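Local structure of tryptophan synthase alpha chain (Aquifex aeolicus, 2EKC) at residues L98-Y103 / I127-P132; G154-T159 / Y175-T180; P208-F213 / G230-S235. The protein probably cleaves indoleglycerol phosphate to indole and glyceraldehyde 3-phosphate, as the alpha subunit in the last step of tryptophan synthesis. All coordinates share one frame; numbering follows the deposited sequence.

Contact 1 of 3, residues L98-Y103 / I127-P132; sequences LLMTYY and IVPDLP
Strands 97-100 and 125-127, the third and fourth of the parallel TIM barrel, pair at Met100 and Ile127, and the loops that leave their C-terminal ends stay together beside the predicted active site. Two backbone bonds join the strands: Ile127 N gives its hydrogen to Leu99 O at 3.0 Å, and Thr101 N gives one to Ile127 O. Beyond them a side chain takes over. Asp130 OD1 receives Tyr103 N at 2.9 Å through its syn lone pair, with 156° at the hydrogen. With chi1 at 72°, the Asp130 carboxylate is set between its own backbone N and carbonyl carbon, and its other oxygen, OD2, lies at the edge of the Tyr102 ring, 3.4 Å from CD2. One face of that ring carries Pro129, whose CG sits over the centre, 4.0 Å from the centroid, in a CH-pi contact. Tyr103 packs obliquely on the next two residues: its CD1 meets Leu131 CD1 at 3.7 Å and its CG meets Pro132 CD. At the strand end of the contact, Leu98 CD1 touches Ile127 CD1. Farther out, Tyr102 OH is hydrogen-bonded to Asp60, a predicted proton acceptor, and to Ala59 N, and Ile127 packs on Glu49 of strand 47-51. Leu99 and Thr101 lean on Phe114 of helix 111-120, while Leu131 faces helix 133-145.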
loop_
_atom_site.group_PDB
_atom_site.type_symbol
_atom_site.label_atom_id
_atom_site.label_comp_id
_atom_site.label_asym_id
_atom_site.label_seq_id
_atom_site.Cartn_x
_atom_site.Cartn_y
_atom_site.Cartn_z
ATOM N N LEU A 98 4.845 -0.448 3.401
ATOM C CA LEU A 98 3.600 -1.017 3.912
ATOM C C LEU A 98 3.488 -2.451 3.425
ATOM O O LEU A 98 3.484 -2.704 2.214
ATOM C CB LEU A 98 2.388 -0.232 3.408
ATOM C CG LEU A 98 2.173 1.194 3.897
ATOM C CD1 LEU A 98 0.917 1.747 3.247
ATOM C CD2 LEU A 98 2.049 1.214 5.412
ATOM N N LEU A 99 3.414 -3.391 4.359
ATOM C CA LEU A 99 3.295 -4.792 3.992
ATOM C C LEU A 99 1.836 -5.109 3.706
ATOM O O LEU A 99 0.964 -4.868 4.549
ATOM C CB LEU A 99 3.796 -5.699 5.122
ATOM C CG LEU A 99 3.651 -7.201 4.842
ATOM C CD1 LEU A 99 4.643 -7.620 3.759
ATOM C CD2 LEU A 99 3.883 -8.000 6.116
ATOM N N MET A 100 1.574 -5.638 2.513
ATOM C CA MET A 100 0.224 -6.014 2.124
ATOM C C MET A 100 0.090 -7.502 2.412
ATOM O O MET A 100 0.654 -8.334 1.700
ATOM C CB MET A 100 -0.011 -5.745 0.632
ATOM C CG MET A 100 -1.468 -5.909 0.185
ATOM S SD MET A 100 -2.047 -7.629 0.051
ATOM C CE MET A 100 -2.788 -7.871 1.547
ATOM N N THR A 101 -0.658 -7.831 3.461
ATOM C CA THR A 101 -0.840 -9.219 3.847
ATOM C C THR A 101 -2.281 -9.533 4.224
ATOM O O THR A 101 -2.989 -8.700 4.807
ATOM C CB THR A 101 0.072 -9.587 5.053
ATOM O OG1 THR A 101 -0.177 -10.940 5.454
ATOM C CG2 THR A 101 -0.208 -8.672 6.238
ATOM N N TYR A 102 -2.726 -10.732 3.871
ATOM C CA TYR A 102 -4.065 -11.153 4.235
ATOM C C TYR A 102 -3.948 -11.522 5.706
ATOM O O TYR A 102 -2.834 -11.683 6.219
ATOM C CB TYR A 102 -4.505 -12.344 3.385
ATOM C CG TYR A 102 -5.038 -11.911 2.033
ATOM C CD1 TYR A 102 -4.186 -11.401 1.052
ATOM C CD2 TYR A 102 -6.403 -11.973 1.753
ATOM C CE1 TYR A 102 -4.683 -10.958 -0.179
ATOM C CE2 TYR A 102 -6.912 -11.534 0.531
ATOM C CZ TYR A 102 -6.050 -11.030 -0.430
ATOM O OH TYR A 102 -6.552 -10.618 -1.644
ATOM N N TYR A 103 -5.076 -11.652 6.395
ATOM C CA TYR A 103 -5.029 -11.945 7.823
ATOM C C TYR A 103 -4.550 -13.335 8.232
ATOM O O TYR A 103 -3.742 -13.462 9.148
ATOM C CB TYR A 103 -6.392 -11.698 8.474
ATOM C CG TYR A 103 -6.363 -11.994 9.960
ATOM C CD1 TYR A 103 -5.733 -11.126 10.850
ATOM C CD2 TYR A 103 -6.900 -13.179 10.464
ATOM C CE1 TYR A 103 -5.633 -11.433 12.207
ATOM C CE2 TYR A 103 -6.805 -13.496 11.816
ATOM C CZ TYR A 103 -6.171 -12.622 12.680
ATOM O OH TYR A 103 -6.067 -12.947 14.012
ATOM N N ILE A 127 -1.392 -3.301 5.611
ATOM C CA ILE A 127 -2.641 -3.058 4.902
ATOM C C ILE A 127 -3.191 -4.474 4.822
ATOM O O ILE A 127 -2.642 -5.318 4.114
ATOM C CB ILE A 127 -2.463 -2.517 3.475
ATOM C CG1 ILE A 127 -2.061 -1.043 3.520
ATOM C CG2 ILE A 127 -3.781 -2.665 2.709
ATOM C CD1 ILE A 127 -1.907 -0.419 2.154
ATOM N N VAL A 128 -4.245 -4.738 5.584
ATOM C CA VAL A 128 -4.872 -6.055 5.627
ATOM C C VAL A 128 -6.241 -5.929 4.970
ATOM O O VAL A 128 -7.210 -5.505 5.598
ATOM C CB VAL A 128 -5.028 -6.530 7.087
ATOM C CG1 VAL A 128 -5.597 -7.934 7.133
ATOM C CG2 VAL A 128 -3.677 -6.486 7.782
ATOM N N PRO A 129 -6.336 -6.308 3.688
ATOM C CA PRO A 129 -7.559 -6.250 2.885
ATOM C C PRO A 129 -8.747 -7.071 3.369
ATOM O O PRO A 129 -9.892 -6.705 3.105
ATOM C CB PRO A 129 -7.077 -6.682 1.504
ATOM C CG PRO A 129 -6.014 -7.670 1.829
ATOM C CD PRO A 129 -5.258 -6.977 2.942
ATOM N N ASP A 130 -8.494 -8.166 4.081
ATOM C CA ASP A 130 -9.592 -9.004 4.555
ATOM C C ASP A 130 -9.643 -9.149 6.067
ATOM O O ASP A 130 -10.062 -10.182 6.579
ATOM C CB ASP A 130 -9.498 -10.389 3.904
ATOM C CG ASP A 130 -8.344 -11.221 4.452
ATOM O OD1 ASP A 130 -7.336 -10.646 4.918
ATOM O OD2 ASP A 130 -8.443 -12.463 4.398
ATOM N N LEU A 131 -9.236 -8.108 6.787
ATOM C CA LEU A 131 -9.224 -8.163 8.244
ATOM C C LEU A 131 -10.595 -8.436 8.854
ATOM O O LEU A 131 -11.515 -7.624 8.730
ATOM C CB LEU A 131 -8.669 -6.857 8.826
ATOM C CG LEU A 131 -8.524 -6.806 10.357
ATOM C CD1 LEU A 131 -7.501 -7.831 10.815
ATOM C CD2 LEU A 131 -8.092 -5.412 10.789
ATOM N N PRO A 132 -10.752 -9.593 9.519
ATOM C CA PRO A 132 -12.036 -9.934 10.146
ATOM C C PRO A 132 -12.270 -8.974 11.314
ATOM O O PRO A 132 -11.415 -8.829 12.182
ATOM C CB PRO A 132 -11.822 -11.374 10.624
ATOM C CG PRO A 132 -10.767 -11.905 9.683
ATOM C CD PRO A 132 -9.821 -10.735 9.579
#

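Contact 2 of 3, residues G154-T159 / Y175-T180; sequences GAPTST and YFVSVT
The Phe176 ring covers Gly154 where strands 149-154 and 174-177, the fifth and sixth of the TIM barrel, run parallel. Gly154 CA lies over the centre of one ring face in a CH-pi contact, 3.6 Å from the centroid; a side chain on Gly154 would run into the ring. Phe176 CG is anti to its own carbonyl carbon (chi1 -84°), which brings the ring over the glycine, and CD2 reaches Ala155 N at 3.5 Å. Replacing this phenylalanine with an alanine would probably uncover Gly154 and leave a gap between the strand and Tyr201, which meets the ring edge-to-face from helix 192-204. Two backbone bonds hold the glycine: its N donates to Tyr175 O at 2.7 Å, and its O accepts Val177 N from above the carbonyl plane. Past the strand, the Pro156 ring packs against the carbonyl oxygens of Val177 and Val179. Its CD meets Val177 CG2 at 3.6 Å, and its CG comes within 3.3 Å of Val177 O, a buried oxygen with no partner in the model. Thr157 and Thr180 meet through their CG2 methyls at the exposed end, near Arg193 of helix 192-204. The loop takes its shape from a type I turn, Ala155 to Ser158, closed by Ser158 N to Ala155 O. Within that turn, Ala155 N also donates to Ser158 OG at 2.8 Å, with 152° at the hydrogen.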
loop_
_atom_site.group_PDB
_atom_site.type_symbol
_atom_site.label_atom_id
_atom_site.label_comp_id
_atom_site.label_asym_id
_atom_site.label_seq_id
_atom_site.Cartn_x
_atom_site.Cartn_y
_atom_site.Cartn_z
ATOM N N GLY A 154 -11.390 2.257 3.906
ATOM C CA GLY A 154 -12.687 2.887 3.769
ATOM C C GLY A 154 -13.249 2.595 2.395
ATOM O O GLY A 154 -12.556 2.029 1.549
ATOM N N ALA A 155 -14.502 2.973 2.170
ATOM C CA ALA A 155 -15.141 2.744 0.880
ATOM C C ALA A 155 -16.011 3.938 0.518
ATOM O O ALA A 155 -16.310 4.778 1.368
ATOM C CB ALA A 155 -15.982 1.475 0.933
ATOM N N PRO A 156 -16.424 4.035 -0.756
ATOM C CA PRO A 156 -17.265 5.154 -1.185
ATOM C C PRO A 156 -18.600 5.146 -0.452
ATOM O O PRO A 156 -19.302 6.155 -0.421
ATOM C CB PRO A 156 -17.432 4.908 -2.685
ATOM C CG PRO A 156 -16.181 4.142 -3.047
ATOM C CD PRO A 156 -16.076 3.177 -1.900
ATOM N N THR A 157 -18.936 4.005 0.143
ATOM C CA THR A 157 -20.193 3.865 0.871
ATOM C C THR A 157 -20.042 3.824 2.392
ATOM O O THR A 157 -20.994 3.496 3.099
ATOM C CB THR A 157 -20.950 2.592 0.428
ATOM O OG1 THR A 157 -20.121 1.443 0.640
ATOM C CG2 THR A 157 -21.325 2.681 -1.043
ATOM N N SER A 158 -18.858 4.152 2.901
ATOM C CA SER A 158 -18.649 4.148 4.349
ATOM C C SER A 158 -19.575 5.157 5.028
ATOM O O SER A 158 -19.694 6.303 4.589
ATOM C CB SER A 158 -17.191 4.478 4.681
ATOM O OG SER A 158 -16.329 3.421 4.292
ATOM N N THR A 159 -20.235 4.726 6.097
ATOM C CA THR A 159 -21.152 5.599 6.820
ATOM C C THR A 159 -20.359 6.635 7.609
ATOM O O THR A 159 -19.155 6.480 7.803
ATOM C CB THR A 159 -22.006 4.804 7.813
ATOM O OG1 THR A 159 -21.154 4.247 8.820
ATOM C CG2 THR A 159 -22.744 3.678 7.101
ATOM N N TYR A 175 -6.808 4.405 3.866
ATOM C CA TYR A 175 -6.905 3.999 2.474
ATOM C C TYR A 175 -8.360 3.747 2.091
ATOM O O TYR A 175 -9.045 2.952 2.733
ATOM C CB TYR A 175 -6.099 2.717 2.226
ATOM C CG TYR A 175 -6.319 2.151 0.837
ATOM C CD1 TYR A 175 -5.896 2.849 -0.294
ATOM C CD2 TYR A 175 -7.018 0.957 0.649
ATOM C CE1 TYR A 175 -6.167 2.379 -1.584
ATOM C CE2 TYR A 175 -7.298 0.476 -0.639
ATOM C CZ TYR A 175 -6.870 1.197 -1.750
ATOM O OH TYR A 175 -7.163 0.747 -3.022
ATOM N N PHE A 176 -8.828 4.429 1.049
ATOM C CA PHE A 176 -10.190 4.244 0.562
ATOM C C PHE A 176 -10.144 3.677 -0.852
ATOM O O PHE A 176 -9.267 4.031 -1.635
ATOM C CB PHE A 176 -10.951 5.574 0.508
ATOM C CG PHE A 176 -11.570 5.984 1.808
ATOM C CD1 PHE A 176 -10.779 6.272 2.913
ATOM C CD2 PHE A 176 -12.951 6.112 1.919
ATOM C CE1 PHE A 176 -11.361 6.688 4.118
ATOM C CE2 PHE A 176 -13.540 6.526 3.115
ATOM C CZ PHE A 176 -12.746 6.815 4.213
ATOM N N VAL A 177 -11.089 2.799 -1.170
ATOM C CA VAL A 177 -11.182 2.234 -2.513
ATOM C C VAL A 177 -12.051 3.223 -3.297
ATOM O O VAL A 177 -12.959 3.830 -2.731
ATOM C CB VAL A 177 -11.843 0.846 -2.492
ATOM C CG1 VAL A 177 -10.982 -0.111 -1.686
ATOM C CG2 VAL A 177 -13.242 0.934 -1.894
ATOM N N SER A 178 -11.781 3.384 -4.589
ATOM C CA SER A 178 -12.518 4.351 -5.399
ATOM C C SER A 178 -13.876 3.921 -5.945
ATOM O O SER A 178 -14.661 4.767 -6.376
ATOM C CB SER A 178 -11.650 4.817 -6.572
ATOM O OG SER A 178 -11.539 3.803 -7.553
ATOM N N VAL A 179 -14.156 2.622 -5.932
ATOM C CA VAL A 179 -15.425 2.129 -6.460
ATOM C C VAL A 179 -16.243 1.399 -5.399
ATOM O O VAL A 179 -15.700 0.917 -4.404
ATOM C CB VAL A 179 -15.189 1.180 -7.667
ATOM C CG1 VAL A 179 -14.580 -0.125 -7.190
ATOM C CG2 VAL A 179 -16.495 0.931 -8.409
ATOM N N THR A 180 -17.552 1.324 -5.623
ATOM C CA THR A 180 -18.470 0.664 -4.700
ATOM C C THR A 180 -18.271 -0.848 -4.663
ATOM O O THR A 180 -19.100 -1.581 -4.123
ATOM C CB THR A 180 -19.936 0.963 -5.074
ATOM O OG1 THR A 180 -20.196 0.505 -6.407
ATOM C CG2 THR A 180 -20.205 2.458 -5.001
#

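Contact 3 of 3, residues P208-F213 / G230-S235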
loop_
_atom_site.group_PDB
_atom_site.type_symbol
_atom_site.label_atom_id
_atom_site.label_comp_id
_atom_site.label_asym_id
_atom_site.label_seq_id
_atom_site.Cartn_x
_atom_site.Cartn_y
_atom_site.Cartn_z
ATOM N N PRO A 208 -4.032 11.993 6.666
ATOM C CA PRO A 208 -3.964 11.838 5.209
ATOM C C PRO A 208 -4.717 10.616 4.698
ATOM O O PRO A 208 -4.844 9.606 5.398
ATOM C CB PRO A 208 -2.460 11.764 4.932
ATOM C CG PRO A 208 -1.882 11.262 6.227
ATOM C CD PRO A 208 -2.680 12.015 7.255
ATOM N N VAL A 209 -5.225 10.717 3.477
ATOM C CA VAL A 209 -5.967 9.621 2.883
ATOM C C VAL A 209 -5.502 9.370 1.459
ATOM O O VAL A 209 -5.323 10.309 0.686
ATOM C CB VAL A 209 -7.496 9.909 2.889
ATOM C CG1 VAL A 209 -7.794 11.232 2.189
ATOM C CG2 VAL A 209 -8.247 8.771 2.203
ATOM N N VAL A 210 -5.276 8.100 1.128
ATOM C CA VAL A 210 -4.863 7.725 -0.217
ATOM C C VAL A 210 -6.014 6.946 -0.848
ATOM O O VAL A 210 -6.747 6.231 -0.159
ATOM C CB VAL A 210 -3.564 6.862 -0.216
ATOM C CG1 VAL A 210 -2.395 7.684 0.315
ATOM C CG2 VAL A 210 -3.754 5.613 0.617
ATOM N N VAL A 211 -6.181 7.101 -2.155
ATOM C CA VAL A 211 -7.263 6.439 -2.872
ATOM C C VAL A 211 -6.713 5.526 -3.959
ATOM O O VAL A 211 -5.836 5.919 -4.726
ATOM C CB VAL A 211 -8.205 7.489 -3.499
ATOM C CG1 VAL A 211 -9.235 6.821 -4.393
ATOM C CG2 VAL A 211 -8.893 8.273 -2.393
ATOM N N GLY A 212 -7.241 4.310 -4.024
ATOM C CA GLY A 212 -6.767 3.370 -5.020
ATOM C C GLY A 212 -7.837 2.732 -5.881
ATOM O O GLY A 212 -9.023 3.048 -5.774
ATOM N N PHE A 213 -7.384 1.815 -6.731
ATOM C CA PHE A 213 -8.213 1.071 -7.673
ATOM C C PHE A 213 -8.561 1.894 -8.901
ATOM O O PHE A 213 -9.157 2.966 -8.795
ATOM C CB PHE A 213 -9.514 0.581 -7.031
ATOM C CG PHE A 213 -10.345 -0.268 -7.955
ATOM C CD1 PHE A 213 -9.995 -1.591 -8.208
ATOM C CD2 PHE A 213 -11.434 0.275 -8.631
ATOM C CE1 PHE A 213 -10.714 -2.361 -9.123
ATOM C CE2 PHE A 213 -12.159 -0.486 -9.548
ATOM C CZ PHE A 213 -11.796 -1.806 -9.794
ATOM N N GLY A 230 -3.037 11.264 -1.784
ATOM C CA GLY A 230 -2.212 10.348 -2.546
ATOM C C GLY A 230 -3.025 9.335 -3.325
ATOM O O GLY A 230 -4.227 9.164 -3.093
ATOM N N VAL A 231 -2.366 8.664 -4.263
ATOM C CA VAL A 231 -3.025 7.652 -5.076
ATOM C C VAL A 231 -2.227 6.356 -5.051
ATOM O O VAL A 231 -0.996 6.366 -4.981
ATOM C CB VAL A 231 -3.183 8.118 -6.535
ATOM C CG1 VAL A 231 -3.983 9.409 -6.578
ATOM C CG2 VAL A 231 -1.824 8.314 -7.170
ATOM N N VAL A 232 -2.944 5.241 -5.107
ATOM C CA VAL A 232 -2.324 3.928 -5.089
ATOM C C VAL A 232 -2.432 3.298 -6.472
ATOM O O VAL A 232 -3.515 3.252 -7.059
ATOM C CB VAL A 232 -3.024 3.011 -4.064
ATOM C CG1 VAL A 232 -2.283 1.687 -3.955
ATOM C CG2 VAL A 232 -3.095 3.713 -2.713
ATOM N N VAL A 233 -1.299 2.835 -6.993
ATOM C CA VAL A 233 -1.251 2.193 -8.306
ATOM C C VAL A 233 -0.648 0.810 -8.102
ATOM O O VAL A 233 0.385 0.677 -7.454
ATOM C CB VAL A 233 -0.363 2.988 -9.283
ATOM C CG1 VAL A 233 -0.375 2.334 -10.658
ATOM C CG2 VAL A 233 -0.855 4.428 -9.361
ATOM N N GLY A 234 -1.297 -0.212 -8.649
ATOM C CA GLY A 234 -0.801 -1.566 -8.494
ATOM C C GLY A 234 -0.882 -2.415 -9.752
ATOM O O GLY A 234 0.147 -2.763 -10.330
ATOM N N SER A 235 -2.097 -2.737 -10.192
ATOM C CA SER A 235 -2.260 -3.577 -11.373
ATOM C C SER A 235 -1.471 -3.102 -12.586
ATOM O O SER A 235 -0.838 -3.910 -13.264
ATOM C CB SER A 235 -3.742 -3.726 -11.734
ATOM O OG SER A 235 -4.341 -2.463 -11.977
#
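Val211 turns both its N and its O to strand 230-233: its N donates to Gly230 O at 3.0 Å, and its O accepts Val232 N at the same distance. This is the usual pattern of parallel strands, in which one residue bonds to the two that flank its partner, here Val231. Both bonds are fairly straight at the hydrogen, but the donors do not lie in the carbonyl planes. Val211 N is tilted from the plane of the Gly230 carbonyl, and Val232 N stands above that of Val211. The same two oxygens are approached by alpha carbons as well, Val210 CA lying 3.3 Å from Gly230 O and Val231 CA equally near Val211 O. The strand axes come within 4.4 Å and diverge by 35°, in keeping with the twist of a barrel wall.

Val210 and Val232 point to one face of the sheet and make the one apolar side-chain contact between the strands, CG2 to CG2 at 3.9 Å. Val232 CG1 is anti to the backbone N (chi1 -174°), which leaves CG2 as the methyl turned to Val210. Two glycines make close approach possible on this face. Val210 CG1 rests 3.9 Å from Gly230 CA, where a beta carbon on the glycine would collide with it, and Val232 CB lies equally close to Gly212 CA, where one would be tight.

Helix 218-225 connects the two strands, the seventh and eighth of the TIM barrel, in a beta-alpha-beta unit. Strand 18-24 closes the barrel on the far side of strand 230-233, with Val20 touching both Val210 and Val232. Strand 174-177 flanks 209-212, where Tyr175 packs on the same two valines, while Val209 turns to helix 192-204.

In the fold
The three contacts sample the wall of one eight-stranded barrel: contact 1 joins strands three and four, contact 2 five and six, contact 3 seven and eight. Contacts 2 and 3 share a seam between strands 174-177 and 209-212, where Phe176 N lies 3.0 Å from Val210 O and Ser178 OG 2.8 Å from Phe213 O, both probable hydrogen bonds. Contact 1 touches neither; its centre is about 16 Å from that of contact 2 and about 15 Å from that of contact 3. All three approach Glu49, a predicted proton acceptor: the side chains of Ile127 and Val232 come within about 3 Å of its side chain, and that of Tyr175 within about 5 Å.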